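Long-range contacts in nucleotide-binding protein, universal stress protein UspA family (PDB 3S3T), which binds ATP and belongs to the universal stress protein family, its cellular role being otherwise undefined: residues Leu9-Ser14 with Ala38-Val42; Gln33-Ala38 with Ser82-Thr88; Ile112-Ala116 with Thr131-Val135. All blocks are in the same frame, centred on the assembly; numbering follows the deposited sequence.

Interaction 1. Residues Leu9-Ser14 with Ala38-Val42; sequences LVPVDS and ALYVV. With ATP (adenosine-5'-triphosphate), chain I.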
loop_
_atom_site.group_PDB
_atom_site.type_symbol
_atom_site.label_atom_id
_atom_site.label_comp_id
_atom_site.label_asym_id
_atom_site.label_seq_id
_atom_site.Cartn_x
_atom_site.Cartn_y
_atom_site.Cartn_z
ATOM N N LEU A 9 1.198 -23.197 0.851
ATOM C CA LEU A 9 0.871 -22.794 -0.495
ATOM C C LEU A 9 1.995 -21.905 -0.991
ATOM O O LEU A 9 2.443 -20.989 -0.279
ATOM C CB LEU A 9 -0.450 -22.004 -0.534
ATOM C CG LEU A 9 -0.930 -21.568 -1.929
ATOM C CD1 LEU A 9 -1.242 -22.724 -2.867
ATOM C CD2 LEU A 9 -2.169 -20.717 -1.761
ATOM N N VAL A 10 2.502 -22.219 -2.174
ATOM C CA VAL A 10 3.489 -21.383 -2.823
ATOM C C VAL A 10 2.971 -20.994 -4.224
ATOM O O VAL A 10 3.094 -21.746 -5.169
ATOM C CB VAL A 10 4.908 -21.980 -2.842
ATOM C CG1 VAL A 10 4.982 -23.370 -3.500
ATOM C CG2 VAL A 10 5.853 -20.972 -3.505
ATOM N N PRO A 11 2.346 -19.806 -4.326
ATOM C CA PRO A 11 1.949 -19.341 -5.640
ATOM C C PRO A 11 3.201 -18.969 -6.438
ATOM O O PRO A 11 4.063 -18.238 -5.931
ATOM C CB PRO A 11 1.039 -18.137 -5.332
ATOM C CG PRO A 11 0.639 -18.292 -3.914
ATOM C CD PRO A 11 1.861 -18.913 -3.273
ATOM N N VAL A 12 3.306 -19.467 -7.666
ATOM C CA VAL A 12 4.391 -19.056 -8.542
ATOM C C VAL A 12 3.914 -18.474 -9.873
ATOM O O VAL A 12 2.949 -18.957 -10.463
ATOM C CB VAL A 12 5.308 -20.264 -8.876
ATOM C CG1 VAL A 12 6.089 -20.706 -7.658
ATOM C CG2 VAL A 12 4.469 -21.408 -9.420
ATOM N N ASP A 13 4.621 -17.453 -10.359
ATOM C CA ASP A 13 4.544 -17.058 -11.777
ATOM C C ASP A 13 5.773 -17.652 -12.439
ATOM O O ASP A 13 6.351 -18.624 -11.908
ATOM C CB ASP A 13 4.427 -15.535 -11.969
ATOM C CG ASP A 13 5.578 -14.783 -11.358
ATOM O OD1 ASP A 13 6.613 -15.410 -11.119
ATOM O OD2 ASP A 13 5.452 -13.579 -11.153
ATOM N N SER A 14 6.193 -17.092 -13.575
ATOM C CA SER A 14 7.257 -17.684 -14.323
ATOM C C SER A 14 8.572 -17.001 -14.022
ATOM O O SER A 14 9.549 -17.228 -14.729
ATOM C CB SER A 14 6.949 -17.645 -15.837
ATOM O OG SER A 14 6.828 -16.294 -16.267
ATOM N N ALA A 38 2.099 -26.053 -5.016
ATOM C CA ALA A 38 2.495 -24.958 -5.942
ATOM C C ALA A 38 1.334 -24.602 -6.853
ATOM O O ALA A 38 0.668 -25.492 -7.428
ATOM C CB ALA A 38 3.714 -25.323 -6.738
ATOM N N LEU A 39 1.044 -23.301 -6.944
ATOM C CA LEU A 39 -0.114 -22.809 -7.694
ATOM C C LEU A 39 0.340 -21.766 -8.711
ATOM O O LEU A 39 0.883 -20.748 -8.318
ATOM C CB LEU A 39 -1.134 -22.176 -6.758
ATOM C CG LEU A 39 -2.286 -21.344 -7.360
ATOM C CD1 LEU A 39 -3.261 -22.214 -8.287
ATOM C CD2 LEU A 39 -3.044 -20.704 -6.259
ATOM N N TYR A 40 0.145 -22.034 -9.998
ATOM C CA TYR A 40 0.326 -21.005 -11.044
ATOM C C TYR A 40 -1.026 -20.518 -11.526
ATOM O O TYR A 40 -1.869 -21.320 -11.959
ATOM C CB TYR A 40 1.102 -21.604 -12.223
ATOM C CG TYR A 40 1.492 -20.615 -13.312
ATOM C CD1 TYR A 40 0.553 -20.118 -14.218
ATOM C CD2 TYR A 40 2.817 -20.188 -13.449
ATOM C CE1 TYR A 40 0.921 -19.189 -15.190
ATOM C CE2 TYR A 40 3.198 -19.292 -14.465
ATOM C CZ TYR A 40 2.274 -18.797 -15.299
ATOM O OH TYR A 40 2.699 -17.924 -16.259
ATOM N N VAL A 41 -1.250 -19.210 -11.483
ATOM C CA VAL A 41 -2.485 -18.657 -12.015
ATOM C C VAL A 41 -2.305 -18.030 -13.390
ATOM O O VAL A 41 -1.532 -17.087 -13.562
ATOM C CB VAL A 41 -3.128 -17.636 -11.060
ATOM C CG1 VAL A 41 -4.578 -17.282 -11.561
ATOM C CG2 VAL A 41 -3.219 -18.207 -9.651
ATOM N N VAL A 42 -3.045 -18.563 -14.370
ATOM C CA VAL A 42 -3.068 -18.005 -15.726
ATOM C C VAL A 42 -4.028 -16.802 -15.732
ATOM O O VAL A 42 -5.257 -16.952 -15.585
ATOM C CB VAL A 42 -3.547 -19.046 -16.766
ATOM C CG1 VAL A 42 -3.579 -18.447 -18.147
ATOM C CG2 VAL A 42 -2.719 -20.314 -16.744
HETATM P PG ATP I . 3.324 -6.171 -10.373
HETATM O O1G ATP I . 2.491 -7.302 -10.930
HETATM O O2G ATP I . 3.715 -5.180 -11.426
HETATM O O3G ATP I . 2.740 -5.436 -9.173
HETATM P PB ATP I . 5.533 -8.094 -10.196
HETATM O O1B ATP I . 7.002 -7.785 -10.248
HETATM O O2B ATP I . 4.926 -8.840 -11.335
HETATM O O3B ATP I . 4.772 -6.717 -9.915
HETATM P PA ATP I . 4.076 -9.745 -8.299
HETATM O O1A ATP I . 3.067 -10.007 -9.373
HETATM O O2A ATP I . 3.541 -9.161 -7.056
HETATM O O3A ATP I . 5.305 -8.864 -8.788
HETATM O "O5'" ATP I . 4.761 -11.203 -7.979
HETATM C "C5'" ATP I . 5.248 -11.463 -6.664
HETATM C "C4'" ATP I . 5.059 -12.942 -6.317
HETATM O "O4'" ATP I . 3.661 -13.173 -6.439
HETATM C "C3'" ATP I . 5.713 -13.904 -7.295
HETATM O "O3'" ATP I . 7.082 -14.138 -7.006
HETATM C "C2'" ATP I . 4.797 -15.090 -7.124
HETATM O "O2'" ATP I . 5.190 -15.747 -5.926
HETATM C "C1'" ATP I . 3.416 -14.473 -6.952
HETATM N N9 ATP I . 2.682 -14.413 -8.214
HETATM C C8 ATP I . 2.645 -13.374 -9.106
HETATM N N7 ATP I . 1.882 -13.689 -10.179
HETATM C C5 ATP I . 1.436 -14.931 -9.962
HETATM C C6 ATP I . 0.607 -15.868 -10.711
HETATM N N6 ATP I . 0.111 -15.478 -11.904
HETATM N N1 ATP I . 0.354 -17.108 -10.161
HETATM C C2 ATP I . 0.878 -17.436 -8.970
HETATM N N3 ATP I . 1.684 -16.654 -8.240
HETATM C C4 ATP I . 1.969 -15.412 -8.690
HETATM O O HOH W 1 4.235 -15.778 -15.484
#
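The adenine end of the ATP pocket is built where strand 7-11 runs out beside the longer, parallel strand 35-43, and Val12 and Leu39 meet at that point. Val12 N donates to Leu39 O at 2.8 Å, while the N of the same leucine reaches Val10 O, two residues back from Val12, at 3.1 Å from above the carbonyl plane. Leu9 CD1 lies 3.9 Å from Leu39 CB on the face that carries Pro11; on the other face Val10 CG1 touches Ala38 CB. The two strands and helix 16-32 make a right-handed beta-alpha-beta crossover, and in this Rossmann-like HUP fold the nucleotide lies over the carboxyl edge of the sheet. Val41 reads the adenine with its backbone: its N donates to N1 of ATP, and its O accepts from N6 at 2.8 Å. Pro11 O takes the ribose hydroxyl O2' at 2.7 Å. With CG anti to the backbone N (chi1 -174°), the Tyr40 ring is carried along the loop after Val12, CD2 standing 3.2 Å from Val12 O and CE2 against Asp13. Its hydroxyl accepts from a water 2.8 Å from OH, which also bonds Ser14 OG, and it is hydrogen-bonded to the carboxylate of Glu63. A leucine in place of Tyr40 would probably leave Glu63 and this water without their hydroxyl partner and the Asp13-Ser14 backbone less well supported.

Interaction 2. Residues Gln33-Ala38 with Ser82-Thr88; sequences QANLTA and SAPNLKT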
loop_
_atom_site.group_PDB
_atom_site.type_symbol
_atom_site.label_atom_id
_atom_site.label_comp_id
_atom_site.label_asym_id
_atom_site.label_seq_id
_atom_site.Cartn_x
_atom_site.Cartn_y
_atom_site.Cartn_z
ATOM N N GLN A 33 7.550 -31.082 7.807
ATOM C CA GLN A 33 6.915 -32.222 7.175
ATOM C C GLN A 33 5.477 -31.890 6.785
ATOM O O GLN A 33 4.538 -32.626 7.096
ATOM C CB GLN A 33 7.014 -33.457 8.067
ATOM C CG GLN A 33 8.454 -33.967 8.168
ATOM C CD GLN A 33 8.909 -34.653 6.911
ATOM O OE1 GLN A 33 8.539 -35.782 6.645
ATOM N NE2 GLN A 33 9.718 -33.985 6.131
ATOM N N ALA A 34 5.343 -30.771 6.089
ATOM C CA ALA A 34 4.049 -30.216 5.721
ATOM C C ALA A 34 3.660 -30.615 4.319
ATOM O O ALA A 34 4.501 -30.905 3.486
ATOM C CB ALA A 34 4.056 -28.706 5.880
ATOM N N ASN A 35 2.365 -30.623 4.043
ATOM C CA ASN A 35 1.933 -30.765 2.669
ATOM C C ASN A 35 2.311 -29.475 1.947
ATOM O O ASN A 35 2.327 -28.382 2.563
ATOM C CB ASN A 35 0.430 -31.051 2.572
ATOM C CG ASN A 35 0.017 -32.316 3.312
ATOM O OD1 ASN A 35 0.669 -33.358 3.227
ATOM N ND2 ASN A 35 -1.074 -32.219 4.057
ATOM N N LEU A 36 2.667 -29.594 0.668
ATOM C CA LEU A 36 3.056 -28.457 -0.144
ATOM C C LEU A 36 2.230 -28.422 -1.420
ATOM O O LEU A 36 2.040 -29.453 -2.047
ATOM C CB LEU A 36 4.565 -28.500 -0.461
ATOM C CG LEU A 36 5.182 -27.328 -1.234
ATOM C CD1 LEU A 36 4.926 -26.016 -0.532
ATOM C CD2 LEU A 36 6.687 -27.572 -1.449
ATOM N N THR A 37 1.698 -27.231 -1.763
ATOM C CA THR A 37 1.006 -27.028 -3.034
ATOM C C THR A 37 1.646 -25.835 -3.776
ATOM O O THR A 37 1.745 -24.761 -3.193
ATOM C CB THR A 37 -0.472 -26.694 -2.801
ATOM O OG1 THR A 37 -1.102 -27.833 -2.197
ATOM C CG2 THR A 37 -1.201 -26.354 -4.146
ATOM N N ALA A 38 2.099 -26.053 -5.016
ATOM C CA ALA A 38 2.495 -24.958 -5.942
ATOM C C ALA A 38 1.334 -24.602 -6.853
ATOM O O ALA A 38 0.668 -25.492 -7.428
ATOM C CB ALA A 38 3.714 -25.323 -6.738
ATOM N N SER A 82 13.383 -34.535 1.322
ATOM C CA SER A 82 12.600 -35.270 2.306
ATOM C C SER A 82 11.249 -34.616 2.553
ATOM O O SER A 82 10.540 -35.002 3.473
ATOM C CB SER A 82 13.398 -35.435 3.609
ATOM O OG SER A 82 13.839 -34.169 4.087
ATOM N N ALA A 83 10.880 -33.657 1.709
ATOM C CA ALA A 83 9.578 -33.017 1.776
ATOM C C ALA A 83 8.547 -34.082 1.447
ATOM O O ALA A 83 8.746 -34.854 0.537
ATOM C CB ALA A 83 9.488 -31.833 0.787
ATOM N N PRO A 84 7.441 -34.132 2.199
ATOM C CA PRO A 84 6.519 -35.254 2.038
ATOM C C PRO A 84 5.848 -35.351 0.682
ATOM O O PRO A 84 5.607 -36.456 0.222
ATOM C CB PRO A 84 5.452 -35.014 3.107
ATOM C CG PRO A 84 5.891 -33.892 3.904
ATOM C CD PRO A 84 7.150 -33.328 3.394
ATOM N N ASN A 85 5.526 -34.219 0.047
ATOM C CA ASN A 85 4.830 -34.284 -1.240
ATOM C C ASN A 85 4.802 -32.957 -1.996
ATOM O O ASN A 85 5.253 -31.947 -1.503
ATOM C CB ASN A 85 3.375 -34.762 -1.021
ATOM C CG ASN A 85 2.650 -33.937 0.014
ATOM O OD1 ASN A 85 2.507 -32.695 -0.120
ATOM N ND2 ASN A 85 2.246 -34.592 1.096
ATOM N N LEU A 86 4.226 -32.982 -3.191
ATOM C CA LEU A 86 3.932 -31.757 -3.912
ATOM C C LEU A 86 2.677 -32.019 -4.728
ATOM O O LEU A 86 2.614 -32.988 -5.508
ATOM C CB LEU A 86 5.083 -31.333 -4.834
ATOM C CG LEU A 86 4.835 -30.026 -5.593
ATOM C CD1 LEU A 86 4.948 -28.834 -4.626
ATOM C CD2 LEU A 86 5.782 -29.899 -6.805
ATOM N N LYS A 87 1.681 -31.181 -4.464
ATOM C CA LYS A 87 0.544 -31.012 -5.339
ATOM C C LYS A 87 0.851 -29.779 -6.218
ATOM O O LYS A 87 1.384 -28.791 -5.735
ATOM C CB LYS A 87 -0.725 -30.788 -4.513
ATOM C CG LYS A 87 -2.021 -30.598 -5.317
ATOM C CD LYS A 87 -3.152 -30.019 -4.464
ATOM C CE LYS A 87 -4.518 -30.498 -4.969
ATOM N NZ LYS A 87 -5.647 -29.708 -4.427
ATOM N N THR A 88 0.540 -29.867 -7.502
ATOM C CA THR A 88 0.692 -28.755 -8.425
ATOM C C THR A 88 -0.675 -28.397 -9.002
ATOM O O THR A 88 -1.507 -29.287 -9.302
ATOM C CB THR A 88 1.664 -29.090 -9.535
ATOM O OG1 THR A 88 1.177 -30.203 -10.317
ATOM C CG2 THR A 88 3.056 -29.400 -8.942
HETATM O O HOH W 2 5.877 -31.550 1.200
HETATM O O HOH W 3 0.326 -31.841 -1.117
#
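Parallel strand pairing at the outer edge of the sheet, extended backwards by side-chain bonds, joins Gln33-Ala38 to Ser82-Thr88. The regular part is short: Lys87 N donates to Leu36 O, in the carbonyl plane, and Ala38 N returns to Lys87 O at 2.9 Å. Before it, Asn85 replaces the backbone as partner. Its CG sits between its own backbone N and carbonyl carbon (chi1 53°), which turns the amide across to the other chain; there OD1 accepts from Leu36 N at 3.2 Å and ND2 donates to Asn35 OD1 at 2.9 Å. That second bond is nearly straight and lies in the Asn85 amide plane, and the two amides are inclined by only 27°. Asn35 ND2 has its own partner in Asn7. A water donating to Leu36 O gives this oxygen a further bond, and another water joins Ala34 O to Asn85 N.

At the far end Gln33, just past helix 16-32, bends back at its second torsion (-74°), bringing NE2 to 3.0 Å from Ser82 O; the same nitrogen bonds Gln30 O. Pro84 presses its CG to 3.3 Å from Ala34 O. On one side of the strands Leu86 CD1 meets Leu36 CG at 3.7 Å, beneath Phe22 and Ala25 of helix 16-32. On the other, Thr37 and Lys87 run side by side, the lysine CD alongside the threonine OG1. Strand 87-93 is thus added beyond strand 35-43 as an outermost strand of the chain's parallel sheet, in the 3-2-1-4-5 order of a Rossmann-like alpha/beta fold.

Interaction 3. Residues Ile112-Ala116 with Thr131-Val135; sequences IVLGA and TSYVV. With ATP (adenosine-5'-triphosphate), chain I.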
loop_
_atom_site.group_PDB
_atom_site.type_symbol
_atom_site.label_atom_id
_atom_site.label_comp_id
_atom_site.label_asym_id
_atom_site.label_seq_id
_atom_site.Cartn_x
_atom_site.Cartn_y
_atom_site.Cartn_z
ATOM N N ILE A 112 1.423 -19.103 3.302
ATOM C CA ILE A 112 1.600 -18.827 1.885
ATOM C C ILE A 112 3.012 -18.278 1.722
ATOM O O ILE A 112 3.432 -17.394 2.500
ATOM C CB ILE A 112 0.575 -17.794 1.381
ATOM C CG1 ILE A 112 -0.882 -18.252 1.612
ATOM C CG2 ILE A 112 0.816 -17.519 -0.137
ATOM C CD1 ILE A 112 -1.976 -17.204 1.147
ATOM N N VAL A 113 3.763 -18.837 0.756
ATOM C CA VAL A 113 5.121 -18.425 0.471
ATOM C C VAL A 113 5.118 -17.675 -0.873
ATOM O O VAL A 113 4.624 -18.172 -1.853
ATOM C CB VAL A 113 6.081 -19.649 0.439
ATOM C CG1 VAL A 113 7.496 -19.220 0.098
ATOM C CG2 VAL A 113 6.039 -20.432 1.803
ATOM N N LEU A 114 5.671 -16.481 -0.900
ATOM C CA LEU A 114 5.647 -15.608 -2.110
ATOM C C LEU A 114 7.003 -15.038 -2.403
ATOM O O LEU A 114 7.770 -14.699 -1.488
ATOM C CB LEU A 114 4.678 -14.409 -1.888
ATOM C CG LEU A 114 3.183 -14.722 -1.787
ATOM C CD1 LEU A 114 2.440 -13.578 -1.096
ATOM C CD2 LEU A 114 2.527 -15.065 -3.153
ATOM N N GLY A 115 7.306 -14.832 -3.681
ATOM C CA GLY A 115 8.449 -14.007 -4.029
ATOM C C GLY A 115 8.109 -12.565 -3.755
ATOM O O GLY A 115 6.959 -12.147 -3.871
ATOM N N ALA A 116 9.091 -11.755 -3.431
ATOM C CA ALA A 116 8.816 -10.326 -3.265
ATOM C C ALA A 116 8.308 -9.651 -4.572
ATOM O O ALA A 116 7.381 -8.838 -4.530
ATOM C CB ALA A 116 10.045 -9.627 -2.765
ATOM N N THR A 131 1.962 -9.728 -4.283
ATOM C CA THR A 131 2.442 -9.999 -2.966
ATOM C C THR A 131 1.831 -9.078 -1.924
ATOM O O THR A 131 1.334 -9.580 -0.888
ATOM C CB THR A 131 3.977 -9.984 -2.878
ATOM O OG1 THR A 131 4.491 -11.064 -3.643
ATOM C CG2 THR A 131 4.471 -10.145 -1.436
ATOM N N SER A 132 1.798 -7.767 -2.151
ATOM C CA SER A 132 1.176 -6.907 -1.125
ATOM C C SER A 132 -0.323 -7.251 -0.947
ATOM O O SER A 132 -0.844 -7.193 0.166
ATOM C CB SER A 132 1.409 -5.421 -1.394
ATOM O OG SER A 132 0.738 -5.045 -2.558
ATOM N N TYR A 133 -1.009 -7.588 -2.025
ATOM C CA TYR A 133 -2.436 -7.934 -1.935
ATOM C C TYR A 133 -2.623 -9.191 -1.050
ATOM O O TYR A 133 -3.456 -9.191 -0.114
ATOM C CB TYR A 133 -3.027 -8.203 -3.294
ATOM C CG TYR A 133 -4.480 -8.537 -3.234
ATOM C CD1 TYR A 133 -4.910 -9.821 -2.964
ATOM C CD2 TYR A 133 -5.431 -7.539 -3.354
ATOM C CE1 TYR A 133 -6.275 -10.125 -2.926
ATOM C CE2 TYR A 133 -6.801 -7.810 -3.254
ATOM C CZ TYR A 133 -7.217 -9.093 -3.047
ATOM O OH TYR A 133 -8.570 -9.384 -2.946
ATOM N N VAL A 134 -1.836 -10.218 -1.349
ATOM C CA VAL A 134 -1.875 -11.458 -0.598
ATOM C C VAL A 134 -1.447 -11.263 0.866
ATOM O O VAL A 134 -2.116 -11.746 1.784
ATOM C CB VAL A 134 -1.162 -12.610 -1.341
ATOM C CG1 VAL A 134 -1.314 -13.976 -0.583
ATOM C CG2 VAL A 134 -1.793 -12.794 -2.718
ATOM N N VAL A 135 -0.379 -10.517 1.129
ATOM C CA VAL A 135 -0.051 -10.266 2.517
ATOM C C VAL A 135 -1.259 -9.674 3.289
ATOM O O VAL A 135 -1.542 -10.053 4.445
ATOM C CB VAL A 135 1.219 -9.323 2.638
ATOM C CG1 VAL A 135 1.360 -8.764 4.061
ATOM C CG2 VAL A 135 2.539 -10.078 2.223
HETATM P PG ATP I . 3.324 -6.171 -10.373
HETATM O O1G ATP I . 2.491 -7.302 -10.930
HETATM O O2G ATP I . 3.715 -5.180 -11.426
HETATM O O3G ATP I . 2.740 -5.436 -9.173
HETATM P PB ATP I . 5.533 -8.094 -10.196
HETATM O O1B ATP I . 7.002 -7.785 -10.248
HETATM O O2B ATP I . 4.926 -8.840 -11.335
HETATM O O3B ATP I . 4.772 -6.717 -9.915
HETATM P PA ATP I . 4.076 -9.745 -8.299
HETATM O O1A ATP I . 3.067 -10.007 -9.373
HETATM O O2A ATP I . 3.541 -9.161 -7.056
HETATM O O3A ATP I . 5.305 -8.864 -8.788
HETATM O "O5'" ATP I . 4.761 -11.203 -7.979
HETATM C "C5'" ATP I . 5.248 -11.463 -6.664
HETATM C "C4'" ATP I . 5.059 -12.942 -6.317
HETATM O "O4'" ATP I . 3.661 -13.173 -6.439
HETATM C "C3'" ATP I . 5.713 -13.904 -7.295
HETATM O "O3'" ATP I . 7.082 -14.138 -7.006
HETATM C "C2'" ATP I . 4.797 -15.090 -7.124
HETATM O "O2'" ATP I . 5.190 -15.747 -5.926
HETATM C "C1'" ATP I . 3.416 -14.473 -6.952
HETATM N N9 ATP I . 2.682 -14.413 -8.214
HETATM C C8 ATP I . 2.645 -13.374 -9.106
HETATM N N7 ATP I . 1.882 -13.689 -10.179
HETATM C C5 ATP I . 1.436 -14.931 -9.962
HETATM C C6 ATP I . 0.607 -15.868 -10.711
HETATM N N6 ATP I . 0.111 -15.478 -11.904
HETATM N N1 ATP I . 0.354 -17.108 -10.161
HETATM C C2 ATP I . 0.878 -17.436 -8.970
HETATM N N3 ATP I . 1.684 -16.654 -8.240
HETATM C C4 ATP I . 1.969 -15.412 -8.690
#
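Gly115 O receives the Thr131 hydroxyl at 2.7 Å, OG1 approaching almost in line with the carbonyl bond. This side-chain bond ties the end of strand 111-115 to the start of helix 129-137. The threonine has OG1 anti to its own carbonyl carbon (chi1 -66°), a setting that directs the hydroxyl at the strand and leaves CG2 beside Leu114 CD1. OG1 also comes within 3.1 Å of ATP C5', and Gly115 O lies against C4', so the bonded pair forms a small wall under the ribose.

Both backbones contribute to the nucleotide as well. Gly115 N donates to O2' at 3.2 Å in a nearly straight bond, and Thr131 N gives its hydrogen to O2A of the alpha phosphate at the same length. A side chain at Gly115 would run into the ribose, since a beta carbon there would clash with O3'. Ser129 and Thr130, at the beginning of the helix, hold the ATP too.

Below the polar end the contact is purely apolar. Leu114 CD1 packs on Val134 CB at 3.7 Å, while its other branch, CD2, faces the ribose. Ile112 CD1 meets Val134 CG1, also at 3.7 Å, the two side chains crossing at about a right angle. Ile99 of helix 95-105 adjoins Val134, and Pro11 of the neighbouring strand touches both Ile112 and Leu114. Strand 111-115 and helix 129-137 run nearly antiparallel, as expected in a beta-alpha-beta unit completed by strand 141-145, with the helix start turned to the phosphates as in other nucleotide-binding alpha/beta folds.

How the interactions relate
All three contacts belong to one parallel sheet. Interactions 1 and 2 share Ala38 and strand 35-43, their centres 14 Å apart, and Val10 N lies 2.8 Å from Thr37 O, a probable hydrogen bond that continues the pairing between them. Interaction 1 adjoins interaction 3 through strands 7-11 and 111-115, where Leu9 O is 2.7 Å from Val113 N and Pro11 CD packs on Ile112 CG2. These two, with centres 11 Å apart, divide the ATP: one takes the adenine, the other the alpha phosphate, and both bond the ribose O2'. Interaction 2 builds the sheet away from the nucleotide, its centre 19 Å from that of interaction 3.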